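Long-range contacts in N-acetyltransferase (Trypanosoma brucei, PDB 3I3G), which probably transfers the acetyl group of acetyl-CoA to D-glucosamine 6-phosphate, an early step on the route to UDP-N-acetylglucosamine: residues 20-26 / 66-72; 37-41 / 101-106; 81-85 / 121-125; 114-118 / 144-150. All coordinates share one frame; numbering follows the deposited sequence. Where two conformers were deposited one is given.

Contact 1: 20-26 / 66-72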
loop_
_atom_site.group_PDB
_atom_site.type_symbol
_atom_site.label_atom_id
_atom_site.label_comp_id
_atom_site.label_asym_id
_atom_site.label_seq_id
_atom_site.Cartn_x
_atom_site.Cartn_y
_atom_site.Cartn_z
ATOM N N ASP A 20 26.345 -10.082 15.870
ATOM C CA ASP A 20 27.014 -9.651 14.650
ATOM C C ASP A 20 26.006 -9.098 13.600
ATOM O O ASP A 20 26.351 -8.931 12.434
ATOM C CB ASP A 20 27.795 -10.780 14.027
ATOM C CG ASP A 20 29.136 -11.045 14.711
ATOM O OD1 ASP A 20 29.474 -12.191 14.875
ATOM O OD2 ASP A 20 29.831 -10.114 15.022
ATOM N N LEU A 21 24.790 -8.828 14.035
ATOM C CA LEU A 21 23.750 -8.315 13.151
ATOM C C LEU A 21 23.619 -6.827 13.274
ATOM O O LEU A 21 23.800 -6.274 14.318
ATOM C CB LEU A 21 22.406 -8.910 13.488
ATOM C CG LEU A 21 22.196 -10.367 13.241
ATOM C CD1 LEU A 21 20.917 -10.821 13.834
ATOM C CD2 LEU A 21 22.232 -10.692 11.818
ATOM N N GLU A 22 23.230 -6.217 12.185
ATOM C CA GLU A 22 22.971 -4.786 12.186
ATOM C C GLU A 22 21.671 -4.478 11.458
ATOM O O GLU A 22 21.413 -5.008 10.377
ATOM C CB GLU A 22 24.131 -4.022 11.547
ATOM C CG GLU A 22 24.453 -4.452 10.129
ATOM C CD GLU A 22 25.624 -3.690 9.542
ATOM O OE1 GLU A 22 25.961 -3.932 8.362
ATOM O OE2 GLU A 22 26.206 -2.850 10.262
ATOM N N LEU A 23 20.853 -3.626 12.065
ATOM C CA LEU A 23 19.608 -3.188 11.454
ATOM C C LEU A 23 19.840 -1.863 10.743
ATOM O O LEU A 23 20.208 -0.872 11.371
ATOM C CB LEU A 23 18.520 -3.034 12.517
ATOM C CG LEU A 23 17.140 -2.576 12.043
ATOM C CD1 LEU A 23 16.617 -3.486 10.948
ATOM C CD2 LEU A 23 16.169 -2.530 13.211
ATOM N N ARG A 24 19.635 -1.849 9.430
ATOM C CA ARG A 24 19.905 -0.657 8.638
ATOM C C ARG A 24 19.069 -0.607 7.363
ATOM O O ARG A 24 18.343 -1.548 7.044
ATOM C CB ARG A 24 21.393 -0.581 8.288
ATOM C CG ARG A 24 21.926 -1.819 7.577
ATOM C CD ARG A 24 23.362 -1.620 7.118
ATOM N NE ARG A 24 23.897 -2.805 6.455
ATOM C CZ ARG A 24 23.629 -3.140 5.196
ATOM N NH1 ARG A 24 22.827 -2.381 4.462
ATOM N NH2 ARG A 24 24.160 -4.236 4.671
ATOM N N VAL A 25 19.179 0.499 6.636
ATOM C CA VAL A 25 18.457 0.661 5.380
ATOM C C VAL A 25 19.099 -0.171 4.276
ATOM O O VAL A 25 20.319 -0.341 4.241
ATOM C CB VAL A 25 18.416 2.135 4.937
ATOM C CG1 VAL A 25 17.773 2.993 6.014
ATOM C CG2 VAL A 25 19.817 2.630 4.614
ATOM N N LEU A 26 18.269 -0.689 3.377
ATOM C CA LEU A 26 18.744 -1.480 2.252
ATOM C C LEU A 26 19.641 -0.637 1.347
ATOM O O LEU A 26 19.312 0.507 1.035
ATOM C CB LEU A 26 17.555 -2.008 1.451
ATOM C CG LEU A 26 17.866 -2.806 0.185
ATOM C CD1 LEU A 26 18.447 -4.159 0.546
ATOM C CD2 LEU A 26 16.612 -2.971 -0.656
ATOM N N THR A 66 13.098 0.402 2.905
ATOM C CA THR A 66 13.331 -0.995 3.245
ATOM C C THR A 66 14.421 -1.126 4.302
ATOM O O THR A 66 15.551 -0.678 4.104
ATOM C CB THR A 66 13.715 -1.830 2.008
ATOM O OG1 THR A 66 12.678 -1.734 1.023
ATOM C CG2 THR A 66 13.903 -3.290 2.394
ATOM N N LYS A 67 14.069 -1.733 5.429
ATOM C CA LYS A 67 15.031 -1.995 6.488
ATOM C C LYS A 67 15.411 -3.467 6.454
ATOM O O LYS A 67 14.561 -4.328 6.232
ATOM C CB LYS A 67 14.445 -1.633 7.854
ATOM C CG LYS A 67 13.986 -0.188 7.969
ATOM C CD LYS A 67 15.133 0.779 7.712
ATOM C CE LYS A 67 16.168 0.727 8.823
ATOM N NZ LYS A 67 15.666 1.344 10.083
ATOM N N VAL A 68 16.690 -3.754 6.667
ATOM C CA VAL A 68 17.169 -5.127 6.622
ATOM C C VAL A 68 18.062 -5.455 7.811
ATOM O O VAL A 68 18.710 -4.576 8.381
ATOM C CB VAL A 68 17.973 -5.402 5.334
ATOM C CG1 VAL A 68 17.097 -5.214 4.107
ATOM C CG2 VAL A 68 19.196 -4.498 5.272
ATOM N N PHE A 69 18.081 -6.728 8.185
ATOM C CA PHE A 69 19.079 -7.228 9.113
ATOM C C PHE A 69 20.214 -7.837 8.309
ATOM O O PHE A 69 19.984 -8.653 7.414
ATOM C CB PHE A 69 18.483 -8.265 10.065
ATOM C CG PHE A 69 17.964 -7.680 11.346
ATOM C CD1 PHE A 69 18.842 -7.208 12.307
ATOM C CD2 PHE A 69 16.605 -7.604 11.590
ATOM C CE1 PHE A 69 18.372 -6.669 13.489
ATOM C CE2 PHE A 69 16.130 -7.067 12.770
ATOM C CZ PHE A 69 17.015 -6.597 13.720
ATOM N N CYS A 70 21.438 -7.432 8.625
ATOM C CA CYS A 70 22.605 -7.904 7.897
ATOM C C CYS A 70 23.627 -8.532 8.835
ATOM O O CYS A 70 23.957 -7.969 9.879
ATOM C CB CYS A 70 23.247 -6.749 7.120
ATOM S SG CYS A 70 24.829 -7.139 6.325
ATOM N N HIS A 71 24.113 -9.710 8.463
ATOM C CA HIS A 71 25.247 -10.308 9.147
ATOM C C HIS A 71 26.502 -9.586 8.671
ATOM O O HIS A 71 27.069 -9.922 7.631
ATOM C CB HIS A 71 25.331 -11.803 8.843
ATOM C CG HIS A 71 26.423 -12.509 9.584
ATOM N ND1 HIS A 71 27.561 -12.981 8.964
ATOM C CD2 HIS A 71 26.555 -12.815 10.897
ATOM C CE1 HIS A 71 28.344 -13.552 9.862
ATOM N NE2 HIS A 71 27.757 -13.464 11.042
ATOM N N GLN A 72 26.921 -8.580 9.433
ATOM C CA GLN A 72 27.996 -7.683 9.012
ATOM C C GLN A 72 29.239 -8.373 8.450
ATOM O O GLN A 72 29.762 -7.960 7.416
ATOM C CB GLN A 72 28.392 -6.738 10.149
ATOM C CG GLN A 72 27.808 -5.343 10.020
ATOM C CD GLN A 72 28.586 -4.319 10.821
ATOM O OE1 GLN A 72 28.937 -3.251 10.314
ATOM N NE2 GLN A 72 28.871 -4.643 12.076
HETATM O O HOH W 1 29.020 -14.285 13.457
HETATM O O HOH W 2 18.145 1.432 11.212
#
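L23 lays its CD1 methyl over the centre of one face of the F69 ring, 4.1 Å from the ring centroid, where the edge strand 21-25 of the GNAT sheet runs antiparallel to strand 66-71. The two residues form a non-hydrogen-bonded pair, and L23 turns its CG away from its backbone N (chi1 180°), which carries CD1 across to the ring as a CH-pi contact. L21, on the same sheet face, touches F69 CD1 obliquely through its CB. Helix 113-127 covers L21, L23 and F69 on this face, A116 packing on F69 and L117 on L23, while H71 lies against Y108. On the other face R24 reaches over C70, its partner in a hydrogen-bonded pair being V68. The R24 chain is extended to NE, and NH2 comes 3.4 Å from C70 SG, a weak hydrogen bond. The guanidinium is also drawn toward D30 and E27, both bound through NH1, while its bond from NE to E22 is less certain. Between these side chains the backbones are laced in the usual alternation; the straightest bond is V68 N to R24 O at 2.8 Å, with 172° at the hydrogen. At the far end L26 N gives a 2.8 Å bond to T66 O, and the L26 and T66 side chains run alongside in the same sense. K67, with every torsion bent, folds across toward the neighbouring strand, its CD beside V25 CG1, and NZ reaches D120 in a salt bridge; a water joins that NZ, at 2.7 Å, to L23 O. H71 ND1 is hydrogen-bonded to T74. A second water lies in the plane of the H71 ring, 2.8 Å from H71 NE2 and 2.6 Å from D20 OD1.

Contact 2: 37-41 / 101-106; sequences LLGHL and DVVVDP
D105 OD1 has two partners: a water that also lies near H40 donates to it at 3.1 Å, and R76 of the neighbouring strand forms a salt bridge with it. The other carboxylate oxygen, OD2, takes the backbone N-H of S107. This polar corner closes the place where the end of helix 31-38 and the turn after it lie against strand 96-104 of the GNAT sheet. The water's link to H40 NE2 is weak. The imidazole is touched directly by P106, whose CD sits over one face of the H40 ring, displaced toward its rim and 3.8 Å from the centroid, a CH-pi contact. The remainder is apolar and gathers round V103. Its CG1 stands between the backbone N and the carbonyl carbon (chi1 60°), and this sends the methyl toward the helix, 3.7 Å from L38 CD2 and 3.8 Å from L37 CG. The other methyl, CG2, lies anti to N and meets L41 CB at 4.1 Å, with H40 CB also beside it. The side chains of L37 and V103 pass antiparallel to one another, whereas L38 comes across V103 nearly perpendicular. L37 also sends CD1 to the strand backbone, 3.5 Å from D105 N. At the other end D101 forms a salt bridge through OD2 with K88 of the second subunit, while its OD1 lies 3.6 Å from L41 CD2.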
loop_
_atom_site.group_PDB
_atom_site.type_symbol
_atom_site.label_atom_id
_atom_site.label_comp_id
_atom_site.label_asym_id
_atom_site.label_seq_id
_atom_site.Cartn_x
_atom_site.Cartn_y
_atom_site.Cartn_z
ATOM N N LEU A 37 16.833 -13.771 -0.095
ATOM C CA LEU A 37 16.011 -13.809 1.107
ATOM C C LEU A 37 14.527 -13.802 0.753
ATOM O O LEU A 37 13.752 -14.610 1.267
ATOM C CB LEU A 37 16.334 -12.619 2.013
ATOM C CG LEU A 37 15.474 -12.457 3.269
ATOM C CD1 LEU A 37 15.724 -13.595 4.244
ATOM C CD2 LEU A 37 15.749 -11.120 3.933
ATOM N N LEU A 38 14.136 -12.886 -0.126
ATOM C CA LEU A 38 12.737 -12.762 -0.524
ATOM C C LEU A 38 12.212 -14.063 -1.127
ATOM O O LEU A 38 11.004 -14.292 -1.171
ATOM C CB LEU A 38 12.552 -11.601 -1.504
ATOM C CG LEU A 38 12.791 -10.198 -0.937
ATOM C CD1 LEU A 38 12.738 -9.149 -2.040
ATOM C CD2 LEU A 38 11.785 -9.879 0.155
ATOM N N GLY A 39 13.125 -14.910 -1.589
ATOM C CA GLY A 39 12.752 -16.208 -2.140
ATOM C C GLY A 39 12.008 -17.060 -1.128
ATOM O O GLY A 39 11.303 -18.001 -1.492
ATOM N N HIS A 40 12.164 -16.727 0.149
ATOM C CA HIS A 40 11.506 -17.470 1.217
ATOM C C HIS A 40 10.064 -17.016 1.413
ATOM O O HIS A 40 9.263 -17.714 2.036
ATOM C CB HIS A 40 12.280 -17.324 2.530
ATOM C CG HIS A 40 13.659 -17.901 2.484
ATOM N ND1 HIS A 40 13.908 -19.246 2.648
ATOM C CD2 HIS A 40 14.865 -17.315 2.294
ATOM C CE1 HIS A 40 15.208 -19.466 2.558
ATOM N NE2 HIS A 40 15.812 -18.310 2.346
ATOM N N LEU A 41 9.694 -15.894 0.844
ATOM C CA LEU A 41 8.399 -15.345 1.034
ATOM C C LEU A 41 7.527 -15.621 -0.167
ATOM O O LEU A 41 6.381 -15.855 -0.027
ATOM C CB LEU A 41 8.495 -13.850 1.251
ATOM C CG LEU A 41 7.212 -13.039 1.430
ATOM C CD1 LEU A 41 6.561 -13.391 2.728
ATOM C CD2 LEU A 41 7.431 -11.536 1.362
ATOM N N ASP A 101 6.085 -6.935 2.624
ATOM C CA ASP A 101 7.124 -7.866 2.344
ATOM C C ASP A 101 8.035 -8.103 3.553
ATOM O O ASP A 101 9.161 -7.779 3.508
ATOM C CB ASP A 101 7.943 -7.375 1.165
ATOM C CG ASP A 101 7.183 -7.496 -0.159
ATOM O OD1 ASP A 101 6.593 -8.493 -0.431
ATOM O OD2 ASP A 101 7.156 -6.541 -0.821
ATOM N N VAL A 102 7.472 -8.606 4.634
ATOM C CA VAL A 102 8.225 -8.948 5.831
ATOM C C VAL A 102 8.724 -10.384 5.706
ATOM O O VAL A 102 7.931 -11.312 5.550
ATOM C CB VAL A 102 7.361 -8.817 7.098
ATOM C CG1 VAL A 102 8.180 -9.138 8.341
ATOM C CG2 VAL A 102 6.765 -7.418 7.191
ATOM N N VAL A 103 10.038 -10.565 5.763
ATOM C CA VAL A 103 10.620 -11.892 5.609
ATOM C C VAL A 103 11.870 -12.064 6.461
ATOM O O VAL A 103 12.720 -11.176 6.524
ATOM C CB VAL A 103 10.966 -12.190 4.136
ATOM C CG1 VAL A 103 11.962 -11.170 3.608
ATOM C CG2 VAL A 103 11.513 -13.606 3.992
ATOM N N VAL A 104 11.973 -13.212 7.119
ATOM C CA VAL A 104 13.139 -13.526 7.932
ATOM C C VAL A 104 13.709 -14.879 7.533
ATOM O O VAL A 104 12.969 -15.845 7.348
ATOM C CB VAL A 104 12.796 -13.546 9.432
ATOM C CG1 VAL A 104 13.964 -14.098 10.235
ATOM C CG2 VAL A 104 12.421 -12.152 9.908
ATOM N N ASP A 105 15.028 -14.944 7.389
ATOM C CA ASP A 105 15.686 -16.197 7.061
ATOM C C ASP A 105 15.340 -17.241 8.119
ATOM O O ASP A 105 15.470 -16.982 9.314
ATOM C CB ASP A 105 17.200 -16.001 6.971
ATOM C CG ASP A 105 17.923 -17.257 6.532
ATOM O OD1 ASP A 105 18.707 -17.183 5.562
ATOM O OD2 ASP A 105 17.700 -18.320 7.147
ATOM N N PRO A 106 14.884 -18.424 7.677
ATOM C CA PRO A 106 14.491 -19.498 8.584
ATOM C C PRO A 106 15.582 -19.823 9.602
ATOM O O PRO A 106 15.280 -20.230 10.724
ATOM C CB PRO A 106 14.257 -20.694 7.647
ATOM C CG PRO A 106 14.792 -20.281 6.309
ATOM C CD PRO A 106 14.703 -18.797 6.266
HETATM O O HOH W 3 18.282 -16.041 2.698
#

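Contact 3: 81-85 / 121-125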
loop_
_atom_site.group_PDB
_atom_site.type_symbol
_atom_site.label_atom_id
_atom_site.label_comp_id
_atom_site.label_asym_id
_atom_site.label_seq_id
_atom_site.Cartn_x
_atom_site.Cartn_y
_atom_site.Cartn_z
ATOM N N ALA A 81 12.008 -5.872 5.841
ATOM C CA ALA A 81 10.645 -5.372 5.959
ATOM C C ALA A 81 10.585 -3.989 5.323
ATOM O O ALA A 81 11.477 -3.170 5.529
ATOM C CB ALA A 81 10.222 -5.310 7.416
ATOM N N SER A 82 9.539 -3.734 4.544
ATOM C CA SER A 82 9.429 -2.470 3.821
ATOM C C SER A 82 8.272 -1.616 4.329
ATOM O O SER A 82 7.272 -2.137 4.823
ATOM C CB SER A 82 9.288 -2.719 2.319
ATOM O OG SER A 82 10.467 -3.301 1.789
ATOM N N LEU A 83 8.418 -0.301 4.199
ATOM C CA LEU A 83 7.414 0.635 4.689
ATOM C C LEU A 83 7.039 1.663 3.626
ATOM O O LEU A 83 7.905 2.305 3.032
ATOM C CB LEU A 83 7.921 1.350 5.944
ATOM C CG LEU A 83 6.986 2.406 6.535
ATOM C CD1 LEU A 83 5.686 1.767 6.995
ATOM C CD2 LEU A 83 7.659 3.150 7.683
ATOM N N MET A 84 5.741 1.809 3.394
ATOM C CA MET A 84 5.231 2.810 2.467
ATOM C C MET A 84 4.324 3.768 3.225
ATOM O O MET A 84 3.254 3.381 3.688
ATOM C CB MET A 84 4.453 2.143 1.332
ATOM C CG MET A 84 5.216 1.047 0.607
ATOM S SD MET A 84 4.255 0.293 -0.719
ATOM C CE MET A 84 2.775 -0.194 0.165
ATOM N N ILE A 85 4.760 5.015 3.363
ATOM C CA ILE A 85 3.974 6.013 4.079
ATOM C C ILE A 85 3.091 6.808 3.122
ATOM O O ILE A 85 3.584 7.539 2.264
ATOM C CB ILE A 85 4.864 6.961 4.899
ATOM C CG1 ILE A 85 5.609 6.175 5.981
ATOM C CG2 ILE A 85 4.027 8.065 5.522
ATOM C CD1 ILE A 85 6.463 7.035 6.892
ATOM N N LEU A 121 9.795 -0.219 11.977
ATOM C CA LEU A 121 8.941 0.424 10.986
ATOM C C LEU A 121 7.798 1.190 11.644
ATOM O O LEU A 121 7.371 2.233 11.147
ATOM C CB LEU A 121 8.396 -0.605 9.992
ATOM C CG LEU A 121 9.445 -1.293 9.117
ATOM C CD1 LEU A 121 8.783 -2.116 8.022
ATOM C CD2 LEU A 121 10.392 -0.265 8.519
ATOM N N CYS A 122 7.303 0.670 12.763
ATOM C CA CYS A 122 6.238 1.339 13.499
ATOM C C CYS A 122 6.731 2.661 14.074
ATOM O O CYS A 122 6.001 3.651 14.093
ATOM C CB CYS A 122 5.703 0.445 14.619
ATOM S SG CYS A 122 4.639 -0.895 14.053
ATOM N N GLU A 123 7.973 2.669 14.546
ATOM C CA GLU A 123 8.567 3.884 15.089
ATOM C C GLU A 123 8.744 4.929 13.992
ATOM O O GLU A 123 8.426 6.104 14.184
ATOM C CB GLU A 123 9.908 3.579 15.758
ATOM C CG GLU A 123 10.658 4.817 16.225
ATOM C CD GLU A 123 9.811 5.711 17.110
ATOM O OE1 GLU A 123 8.935 5.183 17.831
ATOM O OE2 GLU A 123 10.021 6.943 17.086
ATOM N N ILE A 124 9.250 4.499 12.842
ATOM C CA ILE A 124 9.387 5.391 11.700
ATOM C C ILE A 124 8.028 5.973 11.332
ATOM O O ILE A 124 7.887 7.181 11.145
ATOM C CB ILE A 124 9.983 4.667 10.482
ATOM C CG1 ILE A 124 11.407 4.198 10.789
ATOM C CG2 ILE A 124 9.971 5.580 9.264
ATOM C CD1 ILE A 124 12.033 3.371 9.687
ATOM N N SER A 125 7.026 5.105 11.237
ATOM C CA SER A 125 5.664 5.538 10.957
ATOM C C SER A 125 5.225 6.606 11.955
ATOM O O SER A 125 4.704 7.652 11.569
ATOM C CB SER A 125 4.704 4.349 10.997
ATOM O OG SER A 125 5.056 3.378 10.027
#
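L83 reaches from its strand to helix 121-125 and spreads both methyls against one serine: L83 CD1 and L83 CD2 each lie 3.5 Å from S125 OG. CG is anti to the backbone N (chi1 178°), which directs the isobutyl group at the helix. CD2 also touches I124 CG2, at 3.7 Å, so one methyl bridges adjacent helix residues. One turn earlier L121 comes down on the strand from the helix side. Its CD1 meets A81 CB at 3.6 Å and passes close to the carbonyl oxygen of S82, while its CD2 packs on L83 CB at 3.9 Å. I85 makes a looser approach through CD1 to I124 and to the backbone of S125. The first shell is thus almost wholly apolar, and the hydroxyl of S125 is accommodated in it because it bonds back into its own helix: OG donates to L121 O at 2.8 Å. S125 N donates to the same oxygen, and the two arrive from opposite faces of the carbonyl plane. The OG bond holds the side chain's rotation and presents its oxygen to the L83 methyls. Strand residues alternate, so S82 turns the other way and hydrogen-bonds through OG to T66. The axes of segments 81-85 and 121-125 come within 9.4 Å and lie 16° from parallel, an alpha/beta layering in which helix 113-127 covers one face of the GNAT sheet. Strand 76-86 lies between strands 65-71 and 96-104, I99 of the latter also touching L121. The helix also meets the dimer partner: C122 packs on L159 and S125 on L161 of the second subunit.

Contact 4: 114-118 / 144-150; sequences GKALI and FYEKLGF
I118 is the hub of this apolar contact in the GNAT fold, where helix 113-127 meets the short helix 142-147 and the turn that follows it. Aliphatic contacts come first. L148 forks over the longer helix: its CD1 lies 3.8 Å from I118 CG2, the two side chains nearly perpendicular, and its CD2 lies 3.8 Å from K115 CG, so one leucine touches two residues about one helical turn apart. The aromatic contacts surround the rest of I118. Its CD1 meets the edge of the Y145 ring at CE1, 4.0 Å away, while CG2 reaches F150 CE2 at 3.7 Å. CG1 approaches the F144 edge at CE2. With CG1 anti to its carbonyl carbon (chi1 -62°) and CG2 anti to N, the CG1-CD1 branch serves F144 and Y145 and the CG2 branch serves F150. F144 and Y145 also touch each other, CD2 of F144 lying over the centre of the Y145 ring. The Y145 and F150 rings pack in turn on M157 and L159 of the second subunit. Backbone bonding shapes the turn: G149, with positive phi, is the first residue to leave helical geometry and sits in a Schellman motif, in which F150 N bonds back to Y145 O at 3.1 Å and brings the F150 ring round to I118. Last come ring-to-backbone contacts. G114 has no side chain, and the F144 ring points its edge at the bare main chain there, with F144 CZ 3.5 Å from G114 C.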
loop_
_atom_site.group_PDB
_atom_site.type_symbol
_atom_site.label_atom_id
_atom_site.label_comp_id
_atom_site.label_asym_id
_atom_site.label_seq_id
_atom_site.Cartn_x
_atom_site.Cartn_y
_atom_site.Cartn_z
ATOM N N GLY A 114 11.971 -10.606 13.326
ATOM C CA GLY A 114 10.659 -10.147 12.883
ATOM C C GLY A 114 10.133 -9.023 13.754
ATOM O O GLY A 114 9.752 -7.962 13.256
ATOM N N LYS A 115 10.115 -9.258 15.061
ATOM C CA LYS A 115 9.660 -8.253 16.016
ATOM C C LYS A 115 10.451 -6.955 15.874
ATOM O O LYS A 115 9.875 -5.868 15.828
ATOM C CB LYS A 115 9.779 -8.787 17.445
ATOM C CG LYS A 115 9.478 -7.761 18.526
ATOM C CD LYS A 115 9.448 -8.412 19.901
ATOM C CE LYS A 115 9.209 -7.389 20.999
ATOM N NZ LYS A 115 7.758 -7.160 21.243
ATOM N N ALA A 116 11.772 -7.077 15.807
ATOM C CA ALA A 116 12.642 -5.910 15.701
ATOM C C ALA A 116 12.330 -5.095 14.448
ATOM O O ALA A 116 12.230 -3.870 14.501
ATOM C CB ALA A 116 14.103 -6.334 15.712
ATOM N N LEU A 117 12.179 -5.784 13.323
ATOM C CA LEU A 117 11.869 -5.125 12.058
ATOM C C LEU A 117 10.542 -4.375 12.124
ATOM O O LEU A 117 10.466 -3.197 11.774
ATOM C CB LEU A 117 11.845 -6.143 10.915
ATOM C CG LEU A 117 13.209 -6.632 10.420
ATOM C CD1 LEU A 117 13.063 -7.870 9.547
ATOM C CD2 LEU A 117 13.929 -5.525 9.671
ATOM N N ILE A 118 9.497 -5.062 12.577
ATOM C CA ILE A 118 8.169 -4.459 12.666
ATOM C C ILE A 118 8.156 -3.242 13.590
ATOM O O ILE A 118 7.629 -2.189 13.235
ATOM C CB ILE A 118 7.115 -5.476 13.137
ATOM C CG1 ILE A 118 7.005 -6.629 12.137
ATOM C CG2 ILE A 118 5.767 -4.798 13.323
ATOM C CD1 ILE A 118 6.620 -6.195 10.734
ATOM N N PHE A 144 1.915 -14.275 14.907
ATOM C CA PHE A 144 3.079 -13.409 15.061
ATOM C C PHE A 144 2.680 -11.942 15.187
ATOM O O PHE A 144 3.186 -11.224 16.050
ATOM C CB PHE A 144 4.039 -13.600 13.883
ATOM C CG PHE A 144 5.073 -12.516 13.757
ATOM C CD1 PHE A 144 6.149 -12.460 14.627
ATOM C CD2 PHE A 144 4.971 -11.558 12.762
ATOM C CE1 PHE A 144 7.101 -11.463 14.510
ATOM C CE2 PHE A 144 5.921 -10.560 12.639
ATOM C CZ PHE A 144 6.987 -10.513 13.515
ATOM N N TYR A 145 1.769 -11.500 14.325
ATOM C CA TYR A 145 1.340 -10.104 14.325
ATOM C C TYR A 145 0.441 -9.761 15.511
ATOM O O TYR A 145 0.542 -8.674 16.081
ATOM C CB TYR A 145 0.649 -9.748 13.005
ATOM C CG TYR A 145 1.594 -9.693 11.826
ATOM C CD1 TYR A 145 2.547 -8.686 11.720
ATOM C CD2 TYR A 145 1.536 -10.646 10.818
ATOM C CE1 TYR A 145 3.417 -8.633 10.645
ATOM C CE2 TYR A 145 2.400 -10.599 9.737
ATOM C CZ TYR A 145 3.337 -9.591 9.657
ATOM O OH TYR A 145 4.199 -9.541 8.584
ATOM N N GLU A 146 -0.435 -10.686 15.885
ATOM C CA GLU A 146 -1.342 -10.452 17.003
ATOM C C GLU A 146 -0.581 -10.327 18.321
ATOM O O GLU A 146 -1.008 -9.614 19.228
ATOM C CB GLU A 146 -2.410 -11.549 17.085
ATOM C CG GLU A 146 -1.867 -12.961 17.215
ATOM C CD GLU A 146 -2.958 -14.012 17.107
ATOM O OE1 GLU A 146 -2.886 -15.026 17.832
ATOM O OE2 GLU A 146 -3.893 -13.821 16.299
ATOM N N LYS A 147 0.553 -11.014 18.425
ATOM C CA LYS A 147 1.368 -10.930 19.632
ATOM C C LYS A 147 2.103 -9.596 19.706
ATOM O O LYS A 147 2.440 -9.122 20.789
ATOM C CB LYS A 147 2.365 -12.087 19.715
ATOM C CG LYS A 147 3.219 -12.052 20.975
ATOM C CD LYS A 147 4.067 -13.303 21.130
ATOM C CE LYS A 147 4.835 -13.268 22.444
ATOM N NZ LYS A 147 5.658 -14.491 22.655
ATOM N N LEU A 148 2.346 -8.992 18.545
ATOM C CA LEU A 148 3.021 -7.700 18.485
ATOM C C LEU A 148 2.074 -6.560 18.846
ATOM O O LEU A 148 2.505 -5.425 19.046
ATOM C CB LEU A 148 3.617 -7.466 17.095
ATOM C CG LEU A 148 4.724 -8.424 16.650
ATOM C CD1 LEU A 148 5.245 -8.033 15.277
ATOM C CD2 LEU A 148 5.855 -8.453 17.668
ATOM N N GLY A 149 0.783 -6.864 18.928
ATOM C CA GLY A 149 -0.211 -5.856 19.275
ATOM C C GLY A 149 -1.141 -5.522 18.126
ATOM O O GLY A 149 -2.107 -4.778 18.295
ATOM N N PHE A 150 -0.847 -6.067 16.950
ATOM C CA PHE A 150 -1.717 -5.890 15.795
ATOM C C PHE A 150 -2.993 -6.695 15.984
ATOM O O PHE A 150 -2.983 -7.750 16.619
ATOM C CB PHE A 150 -1.016 -6.335 14.513
ATOM C CG PHE A 150 0.026 -5.371 14.021
ATOM C CD1 PHE A 150 -0.236 -4.539 12.946
ATOM C CD2 PHE A 150 1.266 -5.298 14.631
ATOM C CE1 PHE A 150 0.720 -3.652 12.488
ATOM C CE2 PHE A 150 2.226 -4.413 14.179
ATOM C CZ PHE A 150 1.953 -3.589 13.105
#

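Helix 113-127 ties most of the set together. Contacts 3 and 4 both use it, their centres 13 Å apart, and A81 CB touches L117 CB 3.9 Å away. Contact 1 reaches it too, K67 O lying 3.7 Å from L117 CD2. Contacts 1 and 3 join through adjacent strands: K67 N and A81 O are 3.0 Å apart, a probable hydrogen bond. Contact 2 stands on the opposite face of the sheet, yet strand 96-104 connects it to contact 4, V102 CB lying 3.6 Å from Y145 OH. All four contacts touch the second subunit, so the GNAT core and the dimer are built from shared elements.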